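Local structure of conserved hypothetical protein NMB0706 (Neisseria meningitidis, 1RV9) at residues Ala26-Thr34 and Met248-Gly256; Val158-Ser169 and Val219-Val230. The protein is of unknown function, but belongs to the multi-copper polyphenol oxidoreductase (laccase) family of the CNF1/YfiH clan, with an alpha-beta-beta-alpha architecture. All coordinates share one frame; numbering follows the deposited sequence.

Contact 1: Ala26-Thr34 and Met248-Gly256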
ATOM      1  N   ALA A  26      -4.368 -14.355  14.683  1.00  8.96           N
ATOM      2  CA  ALA A  26      -3.448 -13.815  15.679  1.00  9.73           C
ATOM      3  C   ALA A  26      -1.969 -13.780  15.319  1.00 10.18           C
ATOM      4  O   ALA A  26      -1.202 -13.026  15.929  1.00 11.19           O
ATOM      5  CB  ALA A  26      -3.635 -14.556  16.992  1.00  9.28           C
ATOM      6  N   ASN A  27      -1.554 -14.587  14.349  1.00  8.61           N
ATOM      7  CA  ASN A  27      -0.147 -14.601  13.968  1.00 10.96           C
ATOM      8  C   ASN A  27       0.147 -13.703  12.775  1.00 11.10           C
ATOM      9  O   ASN A  27       1.261 -13.699  12.249  1.00 12.69           O
ATOM     10  CB  ASN A  27       0.313 -16.032  13.693  1.00 11.54           C
ATOM     11  CG  ASN A  27      -0.370 -16.643  12.497  1.00 11.54           C
ATOM     12  OD1 ASN A  27      -1.547 -16.386  12.236  1.00 11.74           O
ATOM     13  ND2 ASN A  27       0.364 -17.476  11.766  1.00 15.19           N
ATOM     14  N   VAL A  28      -0.860 -12.953  12.338  1.00  9.50           N
ATOM     15  CA  VAL A  28      -0.679 -12.019  11.236  1.00  8.33           C
ATOM     16  C   VAL A  28      -0.648 -10.633  11.856  1.00  8.58           C
ATOM     17  O   VAL A  28      -1.651 -10.150  12.385  1.00  9.18           O
ATOM     18  CB  VAL A  28      -1.817 -12.108  10.200  1.00  8.06           C
ATOM     19  CG1 VAL A  28      -1.701 -10.962   9.194  1.00  7.35           C
ATOM     20  CG2 VAL A  28      -1.735 -13.437   9.467  1.00  8.16           C
ATOM     21  N   LYS A  29       0.524 -10.010  11.805  1.00  8.43           N
ATOM     22  CA  LYS A  29       0.718  -8.690  12.374  1.00  8.25           C
ATOM     23  C   LYS A  29       0.827  -7.636  11.290  1.00  7.22           C
ATOM     24  O   LYS A  29       1.341  -7.903  10.201  1.00  7.12           O
ATOM     25  CB  LYS A  29       1.994  -8.671  13.216  1.00 10.38           C
ATOM     26  CG  LYS A  29       2.040  -9.730  14.304  1.00 13.70           C
ATOM     27  CD  LYS A  29       0.914  -9.539  15.294  1.00 15.11           C
ATOM     28  CE  LYS A  29       1.021 -10.534  16.434  1.00 17.85           C
ATOM     29  NZ  LYS A  29      -0.058 -10.319  17.432  1.00 20.70           N
ATOM     30  N   THR A  30       0.343  -6.437  11.593  1.00  8.34           N
ATOM     31  CA  THR A  30       0.416  -5.335  10.650  1.00  8.00           C
ATOM     32  C   THR A  30       0.853  -4.055  11.347  1.00  9.12           C
ATOM     33  O   THR A  30       0.681  -3.889  12.556  1.00  9.24           O
ATOM     34  CB  THR A  30      -0.944  -5.050   9.960  1.00  9.44           C
ATOM     35  OG1 THR A  30      -1.927  -4.710  10.946  1.00  9.52           O
ATOM     36  CG2 THR A  30      -1.408  -6.254   9.166  1.00  8.63           C
ATOM     37  N   LEU A  31       1.432  -3.156  10.568  1.00  7.56           N
ATOM     38  CA  LEU A  31       1.853  -1.871  11.091  1.00  7.84           C
ATOM     39  C   LEU A  31       1.586  -0.867   9.987  1.00  8.38           C
ATOM     40  O   LEU A  31       2.174  -0.948   8.907  1.00  8.63           O
ATOM     41  CB  LEU A  31       3.342  -1.873  11.450  1.00  9.21           C
ATOM     42  CG  LEU A  31       3.818  -0.608  12.175  1.00 10.84           C
ATOM     43  CD1 LEU A  31       3.224  -0.582  13.575  1.00 13.63           C
ATOM     44  CD2 LEU A  31       5.338  -0.580  12.251  1.00 12.17           C
ATOM     45  N   ILE A  32       0.664   0.049  10.252  1.00  7.31           N
ATOM     46  CA  ILE A  32       0.311   1.099   9.309  1.00  9.17           C
ATOM     47  C   ILE A  32       0.910   2.349   9.931  1.00  9.32           C
ATOM     48  O   ILE A  32       0.343   2.908  10.865  1.00 10.20           O
ATOM     49  CB  ILE A  32      -1.221   1.255   9.201  1.00  9.98           C
ATOM     50  CG1 ILE A  32      -1.849  -0.075   8.767  1.00 13.07           C
ATOM     51  CG2 ILE A  32      -1.569   2.375   8.225  1.00 10.96           C
ATOM     52  CD1 ILE A  32      -1.355  -0.595   7.429  1.00 14.28           C
ATOM     53  N   THR A  33       2.062   2.780   9.433  1.00  9.62           N
ATOM     54  CA  THR A  33       2.704   3.950  10.016  1.00  9.72           C
ATOM     55  C   THR A  33       2.034   5.255   9.621  1.00 10.92           C
ATOM     56  O   THR A  33       1.334   5.338   8.609  1.00 11.00           O
ATOM     57  CB  THR A  33       4.208   4.026   9.644  1.00 10.37           C
ATOM     58  OG1 THR A  33       4.353   4.427   8.277  1.00 10.44           O
ATOM     59  CG2 THR A  33       4.870   2.666   9.836  1.00 10.58           C
ATOM     60  N   THR A  34       2.228   6.268  10.457  1.00 10.76           N
ATOM     61  CA  THR A  34       1.687   7.592  10.195  1.00 11.54           C
ATOM     62  C   THR A  34       2.913   8.466   9.986  1.00 11.06           C
ATOM     63  O   THR A  34       4.044   7.983  10.075  1.00 11.81           O
ATOM     64  CB  THR A  34       0.869   8.137  11.386  1.00 11.17           C
ATOM     65  OG1 THR A  34       1.736   8.352  12.506  1.00 12.62           O
ATOM     66  CG2 THR A  34      -0.227   7.152  11.776  1.00 12.64           C
ATOM     67  N   MET A 248       4.855   7.110   4.197  1.00  7.58           N
ATOM     68  CA  MET A 248       4.590   6.257   5.343  1.00  8.12           C
ATOM     69  C   MET A 248       4.591   4.858   4.742  1.00  7.99           C
ATOM     70  O   MET A 248       4.809   4.702   3.539  1.00  8.08           O
ATOM     71  CB  MET A 248       3.244   6.579   6.009  1.00  9.87           C
ATOM     72  CG  MET A 248       2.050   6.655   5.092  1.00  9.28           C
ATOM     73  SD  MET A 248       1.718   8.337   4.546  1.00 10.41           S
ATOM     74  CE  MET A 248       0.414   8.011   3.376  1.00  9.49           C
ATOM     75  N   ALA A 249       4.368   3.835   5.551  1.00  6.96           N
ATOM     76  CA  ALA A 249       4.384   2.490   4.996  1.00  6.79           C
ATOM     77  C   ALA A 249       3.347   1.595   5.625  1.00  7.13           C
ATOM     78  O   ALA A 249       2.878   1.847   6.732  1.00  7.59           O
ATOM     79  CB  ALA A 249       5.755   1.876   5.173  1.00  8.17           C
ATOM     80  N   SER A 250       2.978   0.558   4.886  1.00  5.91           N
ATOM     81  CA  SER A 250       2.031  -0.430   5.374  1.00  5.91           C
ATOM     82  C   SER A 250       2.821  -1.723   5.369  1.00  4.51           C
ATOM     83  O   SER A 250       3.315  -2.163   4.319  1.00  5.72           O
ATOM     84  CB  SER A 250       0.815  -0.511   4.454  1.00  6.75           C
ATOM     85  OG  SER A 250       0.096   0.709   4.507  1.00  7.93           O
ATOM     86  N   LEU A 251       2.962  -2.307   6.556  1.00  4.70           N
ATOM     87  CA  LEU A 251       3.736  -3.528   6.739  1.00  4.67           C
ATOM     88  C   LEU A 251       2.892  -4.671   7.262  1.00  5.07           C
ATOM     89  O   LEU A 251       1.910  -4.463   7.973  1.00  5.47           O
ATOM     90  CB  LEU A 251       4.887  -3.285   7.724  1.00  6.91           C
ATOM     91  CG  LEU A 251       5.896  -2.176   7.427  1.00  9.32           C
ATOM     92  CD1 LEU A 251       5.291  -0.819   7.756  1.00 11.96           C
ATOM     93  CD2 LEU A 251       7.146  -2.408   8.270  1.00 11.07           C
ATOM     94  N   ILE A 252       3.300  -5.882   6.912  1.00  4.81           N
ATOM     95  CA  ILE A 252       2.605  -7.074   7.365  1.00  5.55           C
ATOM     96  C   ILE A 252       3.612  -8.206   7.508  1.00  5.92           C
ATOM     97  O   ILE A 252       4.556  -8.324   6.725  1.00  5.95           O
ATOM     98  CB  ILE A 252       1.467  -7.469   6.381  1.00  5.73           C
ATOM     99  CG1 ILE A 252       0.661  -8.634   6.957  1.00  6.19           C
ATOM    100  CG2 ILE A 252       2.044  -7.834   5.015  1.00  6.20           C
ATOM    101  CD1 ILE A 252      -0.632  -8.887   6.207  1.00  6.25           C
ATOM    102  N   TRP A 253       3.430  -9.022   8.537  1.00  6.31           N
ATOM    103  CA  TRP A 253       4.325 -10.142   8.747  1.00  6.21           C
ATOM    104  C   TRP A 253       3.662 -11.231   9.559  1.00  6.68           C
ATOM    105  O   TRP A 253       2.614 -11.016  10.172  1.00  6.80           O
ATOM    106  CB  TRP A 253       5.617  -9.679   9.440  1.00  6.97           C
ATOM    107  CG  TRP A 253       5.457  -9.139  10.845  1.00  6.98           C
ATOM    108  CD1 TRP A 253       5.666  -9.813  12.017  1.00  6.97           C
ATOM    109  CD2 TRP A 253       5.109  -7.799  11.211  1.00  5.99           C
ATOM    110  NE1 TRP A 253       5.475  -8.971  13.090  1.00  6.89           N
ATOM    111  CE2 TRP A 253       5.128  -7.730  12.623  1.00  6.31           C
ATOM    112  CE3 TRP A 253       4.776  -6.649  10.482  1.00  7.22           C
ATOM    113  CZ2 TRP A 253       4.838  -6.551  13.320  1.00  7.62           C
ATOM    114  CZ3 TRP A 253       4.485  -5.476  11.175  1.00  6.70           C
ATOM    115  CH2 TRP A 253       4.515  -5.439  12.582  1.00  8.37           C
ATOM    116  N   LEU A 254       4.265 -12.412   9.514  1.00  7.46           N
ATOM    117  CA  LEU A 254       3.786 -13.559  10.267  1.00  8.55           C
ATOM    118  C   LEU A 254       4.620 -13.618  11.536  1.00 11.98           C
ATOM    119  O   LEU A 254       5.842 -13.458  11.499  1.00 11.09           O
ATOM    120  CB  LEU A 254       3.979 -14.846   9.465  1.00  9.22           C
ATOM    121  CG  LEU A 254       3.096 -15.007   8.232  1.00 10.36           C
ATOM    122  CD1 LEU A 254       3.651 -16.116   7.348  1.00 10.68           C
ATOM    123  CD2 LEU A 254       1.661 -15.315   8.670  1.00  9.51           C
ATOM    124  N   ASP A 255       3.949 -13.820  12.661  1.00 14.06           N
ATOM    125  CA  ASP A 255       4.615 -13.917  13.949  1.00 18.53           C
ATOM    126  C   ASP A 255       3.980 -15.089  14.673  1.00 21.93           C
ATOM    127  O   ASP A 255       3.076 -14.914  15.490  1.00 21.94           O
ATOM    128  CB  ASP A 255       4.432 -12.626  14.749  1.00 19.91           C
ATOM    129  CG  ASP A 255       4.894 -12.759  16.187  1.00 22.24           C
ATOM    130  OD1 ASP A 255       5.852 -13.520  16.431  1.00 23.26           O
ATOM    131  OD2 ASP A 255       4.309 -12.096  17.069  1.00 25.33           O
ATOM    132  N   GLY A 256       4.446 -16.289  14.346  1.00 24.28           N
ATOM    133  CA  GLY A 256       3.904 -17.481  14.967  1.00 27.43           C
ATOM    134  C   GLY A 256       3.995 -18.699  14.071  1.00 29.50           C
ATOM    135  O   GLY A 256       4.474 -19.753  14.544  1.00 31.84           O
TER
HETATM  136  O   HOH W   1       0.623   3.885   6.326  1.00 13.84           O
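Strands 28-33 and 248-254 pair antiparallel, Lys29 opposite Trp253 and Leu31 opposite Leu251, within one of the two central sheets of this alpha-beta-beta-alpha fold. Lys29 and Trp253 exchange two backbone hydrogen bonds, Lys29 N to Trp253 O (2.8 Å) and Trp253 N to Lys29 O, and Leu31 and Leu251 repeat the exchange; Asp255 N adds a bond to Asn27 O.

The two faces of the pair differ. On one, Trp253 turns its CG between its own backbone N and carbonyl carbon (chi1 65°), which swings the indole across strand 28-33, between Lys29 and Leu31. Lys29 CB sits over the ring face as a CH-pi contact, 3.6 Å from the centroid of the five-membered ring, while Leu31 CB meets the ring in its plane at the edge, 3.8 Å from Trp253 CZ3. Val71 of helix 57-71 also touches Leu31, Leu251 and Trp253, so this face packs against that helix. The other face carries Val28, Thr30, Ile32, Ser250, Ile252 and Leu254; Val28 CG1 meets Ile252 CD1 at 3.8 Å, and strand 119-125 of the second sheet packs on Val28, Thr30, Ile32 and Ser250.

At the far end the pattern changes: Ala249 N donates to a side chain, Thr33 OG1, at 2.8 Å, while Thr33 N donates to Ala249 O and a water bridges Thr33 O and Ala249 O.

Contact 2: Val158-Ser169 and Val219-Val230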
ATOM      1  N   VAL A 158     -10.592 -17.414  -1.841  1.00 15.14           N
ATOM      2  CA  VAL A 158     -11.701 -17.338  -0.900  1.00 15.27           C
ATOM      3  C   VAL A 158     -11.206 -17.312   0.547  1.00 15.81           C
ATOM      4  O   VAL A 158     -11.895 -16.812   1.440  1.00 16.30           O
ATOM      5  CB  VAL A 158     -12.688 -18.522  -1.100  1.00 16.36           C
ATOM      6  CG1 VAL A 158     -12.129 -19.790  -0.483  1.00 17.20           C
ATOM      7  CG2 VAL A 158     -14.039 -18.174  -0.510  1.00 17.32           C
ATOM      8  N   GLU A 159     -10.007 -17.840   0.774  1.00 15.72           N
ATOM      9  CA  GLU A 159      -9.436 -17.862   2.114  1.00 15.79           C
ATOM     10  C   GLU A 159      -8.583 -16.622   2.352  1.00 14.79           C
ATOM     11  O   GLU A 159      -8.013 -16.449   3.427  1.00 12.72           O
ATOM     12  CB  GLU A 159      -8.594 -19.123   2.313  1.00 19.23           C
ATOM     13  CG  GLU A 159      -9.375 -20.404   2.053  1.00 23.80           C
ATOM     14  CD  GLU A 159      -8.733 -21.627   2.672  1.00 28.56           C
ATOM     15  OE1 GLU A 159      -8.714 -21.720   3.918  1.00 31.37           O
ATOM     16  OE2 GLU A 159      -8.250 -22.498   1.915  1.00 30.77           O
ATOM     17  N   MET A 160      -8.504 -15.760   1.343  1.00 13.55           N
ATOM     18  CA  MET A 160      -7.725 -14.531   1.454  1.00 12.93           C
ATOM     19  C   MET A 160      -8.552 -13.353   1.930  1.00 12.05           C
ATOM     20  O   MET A 160      -9.763 -13.286   1.718  1.00 13.08           O
ATOM     21  CB  MET A 160      -7.136 -14.121   0.107  1.00 14.38           C
ATOM     22  CG  MET A 160      -6.039 -14.985  -0.440  1.00 15.82           C
ATOM     23  SD  MET A 160      -5.449 -14.197  -1.948  1.00 18.39           S
ATOM     24  CE  MET A 160      -4.239 -15.384  -2.493  1.00 21.02           C
ATOM     25  N   MET A 161      -7.879 -12.412   2.575  1.00 10.59           N
ATOM     26  CA  MET A 161      -8.527 -11.193   3.005  1.00 10.83           C
ATOM     27  C   MET A 161      -7.543 -10.091   2.638  1.00 10.77           C
ATOM     28  O   MET A 161      -6.329 -10.295   2.682  1.00  9.06           O
ATOM     29  CB  MET A 161      -8.840 -11.205   4.507  1.00 14.91           C
ATOM     30  CG  MET A 161      -7.661 -11.280   5.440  1.00 15.95           C
ATOM     31  SD  MET A 161      -8.226 -11.350   7.163  1.00 22.05           S
ATOM     32  CE  MET A 161      -8.522 -13.044   7.328  1.00 16.51           C
ATOM     33  N   ALA A 162      -8.073  -8.946   2.235  1.00  9.90           N
ATOM     34  CA  ALA A 162      -7.238  -7.823   1.838  1.00  9.51           C
ATOM     35  C   ALA A 162      -7.572  -6.596   2.660  1.00 10.49           C
ATOM     36  O   ALA A 162      -8.728  -6.375   3.024  1.00 10.49           O
ATOM     37  CB  ALA A 162      -7.436  -7.524   0.357  1.00  9.21           C
ATOM     38  N   TYR A 163      -6.553  -5.801   2.963  1.00  7.80           N
ATOM     39  CA  TYR A 163      -6.757  -4.587   3.730  1.00  7.94           C
ATOM     40  C   TYR A 163      -6.359  -3.391   2.884  1.00  8.50           C
ATOM     41  O   TYR A 163      -5.250  -3.338   2.349  1.00  8.68           O
ATOM     42  CB  TYR A 163      -5.915  -4.604   5.008  1.00  9.80           C
ATOM     43  CG  TYR A 163      -6.157  -3.408   5.898  1.00 12.67           C
ATOM     44  CD1 TYR A 163      -7.332  -3.293   6.638  1.00 16.70           C
ATOM     45  CD2 TYR A 163      -5.216  -2.383   5.987  1.00 15.15           C
ATOM     46  CE1 TYR A 163      -7.565  -2.180   7.448  1.00 17.41           C
ATOM     47  CE2 TYR A 163      -5.438  -1.272   6.790  1.00 18.30           C
ATOM     48  CZ  TYR A 163      -6.611  -1.177   7.518  1.00 18.32           C
ATOM     49  OH  TYR A 163      -6.824  -0.076   8.319  1.00 23.74           O
ATOM     50  N   LEU A 164      -7.275  -2.439   2.753  1.00  7.60           N
ATOM     51  CA  LEU A 164      -7.009  -1.234   1.986  1.00  8.01           C
ATOM     52  C   LEU A 164      -6.439  -0.206   2.959  1.00  7.66           C
ATOM     53  O   LEU A 164      -7.143   0.291   3.842  1.00  8.73           O
ATOM     54  CB  LEU A 164      -8.299  -0.711   1.353  1.00  7.88           C
ATOM     55  CG  LEU A 164      -9.057  -1.730   0.496  1.00  9.70           C
ATOM     56  CD1 LEU A 164     -10.309  -1.071  -0.076  1.00  9.81           C
ATOM     57  CD2 LEU A 164      -8.163  -2.252  -0.621  1.00  9.82           C
ATOM     58  N   GLY A 165      -5.156   0.098   2.791  1.00  7.36           N
ATOM     59  CA  GLY A 165      -4.491   1.050   3.658  1.00  7.60           C
ATOM     60  C   GLY A 165      -4.846   2.490   3.349  1.00  7.94           C
ATOM     61  O   GLY A 165      -5.650   2.757   2.457  1.00  8.31           O
ATOM     62  N   PRO A 166      -4.246   3.448   4.067  1.00  8.56           N
ATOM     63  CA  PRO A 166      -4.523   4.871   3.852  1.00  8.09           C
ATOM     64  C   PRO A 166      -4.100   5.353   2.469  1.00  8.57           C
ATOM     65  O   PRO A 166      -2.941   5.214   2.088  1.00  8.42           O
ATOM     66  CB  PRO A 166      -3.739   5.544   4.978  1.00  9.62           C
ATOM     67  CG  PRO A 166      -2.564   4.636   5.153  1.00 10.69           C
ATOM     68  CD  PRO A 166      -3.187   3.258   5.076  1.00  8.81           C
ATOM     69  N   ALA A 167      -5.048   5.910   1.722  1.00  8.27           N
ATOM     70  CA  ALA A 167      -4.770   6.414   0.382  1.00  8.71           C
ATOM     71  C   ALA A 167      -5.539   7.705   0.153  1.00  9.76           C
ATOM     72  O   ALA A 167      -6.278   8.168   1.026  1.00  9.39           O
ATOM     73  CB  ALA A 167      -5.179   5.377  -0.667  1.00  7.46           C
ATOM     74  N   ILE A 168      -5.357   8.293  -1.022  1.00  9.48           N
ATOM     75  CA  ILE A 168      -6.067   9.516  -1.352  1.00 10.03           C
ATOM     76  C   ILE A 168      -7.491   9.080  -1.691  1.00 10.85           C
ATOM     77  O   ILE A 168      -7.692   8.121  -2.446  1.00 10.66           O
ATOM     78  CB  ILE A 168      -5.400  10.235  -2.552  1.00  9.64           C
ATOM     79  CG1 ILE A 168      -6.137  11.539  -2.853  1.00  8.05           C
ATOM     80  CG2 ILE A 168      -5.367   9.313  -3.771  1.00 10.43           C
ATOM     81  CD1 ILE A 168      -5.406  12.436  -3.833  1.00  9.50           C
ATOM     82  N   SER A 169      -8.476   9.759  -1.112  1.00 11.40           N
ATOM     83  CA  SER A 169      -9.867   9.401  -1.352  1.00 12.29           C
ATOM     84  C   SER A 169     -10.421  10.027  -2.625  1.00 12.08           C
ATOM     85  O   SER A 169      -9.855  10.975  -3.166  1.00 11.56           O
ATOM     86  CB  SER A 169     -10.734   9.809  -0.159  1.00 13.69           C
ATOM     87  OG  SER A 169     -10.905  11.212  -0.112  1.00 12.65           O
ATOM     88  N   VAL A 219     -11.188 -12.819  -4.029  1.00 12.96           N
ATOM     89  CA  VAL A 219     -10.776 -12.595  -2.649  1.00 13.17           C
ATOM     90  C   VAL A 219     -11.992 -12.629  -1.721  1.00 14.34           C
ATOM     91  O   VAL A 219     -12.979 -11.926  -1.944  1.00 14.54           O
ATOM     92  CB  VAL A 219     -10.023 -11.252  -2.519  1.00 11.09           C
ATOM     93  CG1 VAL A 219      -9.735 -10.944  -1.059  1.00 12.11           C
ATOM     94  CG2 VAL A 219      -8.716 -11.334  -3.304  1.00 12.41           C
ATOM     95  N   GLY A 220     -11.904 -13.459  -0.683  1.00 14.50           N
ATOM     96  CA  GLY A 220     -12.993 -13.628   0.266  1.00 15.93           C
ATOM     97  C   GLY A 220     -13.494 -12.421   1.032  1.00 16.11           C
ATOM     98  O   GLY A 220     -14.696 -12.300   1.277  1.00 17.40           O
ATOM     99  N   GLY A 221     -12.591 -11.532   1.431  1.00 15.42           N
ATOM    100  CA  GLY A 221     -13.013 -10.359   2.173  1.00 14.52           C
ATOM    101  C   GLY A 221     -12.078  -9.183   1.993  1.00 13.96           C
ATOM    102  O   GLY A 221     -10.870  -9.366   1.864  1.00 12.73           O
ATOM    103  N   VAL A 222     -12.644  -7.980   1.972  1.00 12.21           N
ATOM    104  CA  VAL A 222     -11.869  -6.752   1.817  1.00 12.57           C
ATOM    105  C   VAL A 222     -12.235  -5.799   2.948  1.00 11.75           C
ATOM    106  O   VAL A 222     -13.415  -5.524   3.191  1.00 12.54           O
ATOM    107  CB  VAL A 222     -12.149  -6.083   0.459  1.00 12.70           C
ATOM    108  CG1 VAL A 222     -11.245  -4.872   0.280  1.00 12.52           C
ATOM    109  CG2 VAL A 222     -11.923  -7.081  -0.664  1.00 13.07           C
ATOM    110  N   TYR A 223     -11.213  -5.290   3.629  1.00 10.44           N
ATOM    111  CA  TYR A 223     -11.395  -4.402   4.770  1.00 11.35           C
ATOM    112  C   TYR A 223     -10.613  -3.101   4.625  1.00 13.11           C
ATOM    113  O   TYR A 223      -9.769  -2.973   3.741  1.00 12.69           O
ATOM    114  CB  TYR A 223     -10.950  -5.141   6.035  1.00 12.66           C
ATOM    115  CG  TYR A 223     -11.642  -6.474   6.203  1.00 13.38           C
ATOM    116  CD1 TYR A 223     -12.882  -6.561   6.830  1.00 14.65           C
ATOM    117  CD2 TYR A 223     -11.088  -7.639   5.673  1.00 12.97           C
ATOM    118  CE1 TYR A 223     -13.559  -7.776   6.922  1.00 15.47           C
ATOM    119  CE2 TYR A 223     -11.755  -8.860   5.757  1.00 15.05           C
ATOM    120  CZ  TYR A 223     -12.991  -8.918   6.382  1.00 16.07           C
ATOM    121  OH  TYR A 223     -13.662 -10.117   6.463  1.00 20.18           O
ATOM    122  N   GLY A 224     -10.908  -2.140   5.497  1.00 13.87           N
ATOM    123  CA  GLY A 224     -10.224  -0.858   5.462  1.00 14.42           C
ATOM    124  C   GLY A 224     -10.851   0.110   4.478  1.00 15.12           C
ATOM    125  O   GLY A 224     -12.044   0.018   4.181  1.00 17.15           O
ATOM    126  N   GLY A 225     -10.047   1.043   3.973  1.00 15.20           N
ATOM    127  CA  GLY A 225     -10.540   2.018   3.012  1.00 15.79           C
ATOM    128  C   GLY A 225     -11.397   3.118   3.615  1.00 16.40           C
ATOM    129  O   GLY A 225     -12.427   3.486   3.047  1.00 17.79           O
ATOM    130  N   THR A 226     -10.964   3.658   4.750  1.00 15.96           N
ATOM    131  CA  THR A 226     -11.718   4.708   5.431  1.00 17.48           C
ATOM    132  C   THR A 226     -10.993   6.049   5.533  1.00 17.10           C
ATOM    133  O   THR A 226     -11.606   7.063   5.866  1.00 19.31           O
ATOM    134  CB  THR A 226     -12.081   4.279   6.859  1.00 18.86           C
ATOM    135  OG1 THR A 226     -10.878   4.066   7.610  1.00 19.88           O
ATOM    136  CG2 THR A 226     -12.894   2.996   6.840  1.00 20.14           C
ATOM    137  N   HIS A 227      -9.696   6.059   5.249  1.00 14.43           N
ATOM    138  CA  HIS A 227      -8.910   7.285   5.343  1.00 13.37           C
ATOM    139  C   HIS A 227      -8.764   8.047   4.033  1.00 12.67           C
ATOM    140  O   HIS A 227      -9.094   7.546   2.957  1.00 11.83           O
ATOM    141  CB  HIS A 227      -7.496   6.960   5.835  1.00 14.37           C
ATOM    142  CG  HIS A 227      -7.439   6.372   7.209  1.00 16.31           C
ATOM    143  ND1 HIS A 227      -7.486   7.140   8.351  1.00 16.18           N
ATOM    144  CD2 HIS A 227      -7.303   5.089   7.623  1.00 17.07           C
ATOM    145  CE1 HIS A 227      -7.377   6.358   9.411  1.00 16.34           C
ATOM    146  NE2 HIS A 227      -7.266   5.108   8.996  1.00 17.03           N
ATOM    147  N   CYS A 228      -8.280   9.278   4.154  1.00 11.52           N
ATOM    148  CA  CYS A 228      -7.968  10.121   3.008  1.00 11.01           C
ATOM    149  C   CYS A 228      -6.656  10.772   3.402  1.00 12.12           C
ATOM    150  O   CYS A 228      -6.595  11.551   4.353  1.00 12.23           O
ATOM    151  CB  CYS A 228      -9.001  11.217   2.750  1.00 12.71           C
ATOM    152  SG  CYS A 228      -8.454  12.281   1.371  1.00 12.71           S
ATOM    153  N   THR A 229      -5.596  10.432   2.683  1.00  9.88           N
ATOM    154  CA  THR A 229      -4.286  10.981   2.976  1.00 10.34           C
ATOM    155  C   THR A 229      -4.233  12.497   2.806  1.00 10.84           C
ATOM    156  O   THR A 229      -3.437  13.168   3.458  1.00 12.34           O
ATOM    157  CB  THR A 229      -3.221  10.330   2.087  1.00  9.66           C
ATOM    158  OG1 THR A 229      -3.629  10.409   0.715  1.00 10.03           O
ATOM    159  CG2 THR A 229      -3.036   8.872   2.468  1.00  9.21           C
ATOM    160  N   VAL A 230      -5.080  13.040   1.937  1.00 11.73           N
ATOM    161  CA  VAL A 230      -5.091  14.483   1.717  1.00 12.21           C
ATOM    162  C   VAL A 230      -5.761  15.226   2.873  1.00 13.60           C
ATOM    163  O   VAL A 230      -5.218  16.200   3.397  1.00 13.07           O
ATOM    164  CB  VAL A 230      -5.811  14.844   0.397  1.00 11.80           C
ATOM    165  CG1 VAL A 230      -6.004  16.351   0.296  1.00 11.77           C
ATOM    166  CG2 VAL A 230      -4.995  14.349  -0.784  1.00 12.79           C
TER
HETATM  167  O   HOH W   2      -7.970   3.816   4.450  1.00 13.35           O
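The Tyr223 ring receives Met161 CB in its plane at the edge, 3.9 Å from Tyr223 CE2. With chi1 at -176°, Tyr163 swings its ring along strand 221-224, where Tyr163 CE1 approaches Gly224 CA obliquely at 3.6 Å. The His227 ring has Thr226 OG1 over one face and meets Phe236 edge-to-face; its ND1 is hydrogen-bonded to Glu232, and His227 CB packs on Pro166 CB.

The two tyrosines share one face of strands 160-164 and 221-224, a parallel pair at one margin of the six-stranded mixed sheet, and His227 lies in the loop beyond them. The long connection between the strands ends in helix 206-217, which packs on Ala162 and Leu164. Backbone bonds alternate: Ala162 N to Gly221 O, Tyr223 N to Ala162 O (2.8 Å) and Leu164 N to Tyr223 O (2.7 Å). On the helix side, Leu164 CG lies against Val222 CG1 at 3.8 Å.

Beyond the strands the two segments stay together. Thr229 N donates a hydrogen bond to Ala167 O from well above the carbonyl plane, with Thr229 OG1 held by Asp117. Ser169 N donates to Cys228 SG at 3.5 Å, and the side chains of Ile168 and Val230 lie side by side.

How the contacts relate
From the N terminus, the chain enters contact 1 at residues 26-34, whose partner, residues 248-256, comes at the very end of the model; the pairing therefore closes a loop of 213 residues. Contact 2 lies wholly within that loop: residues 158-169 and 219-230 close a smaller one of 49 residues, which includes helices 177-184 and 206-217. Contact 1 ties both ends of the chain into the five-stranded sheet, and contact 2 builds a margin of the six-stranded sheet. Their centres are 14 Å apart, and they meet where strands of contact 1 pack on the loops that follow the contact 2 strands, Ile32 CG2 lying 3.6 Å from Pro166 CD and Met248 CE 3.7 Å from Thr229 CG2.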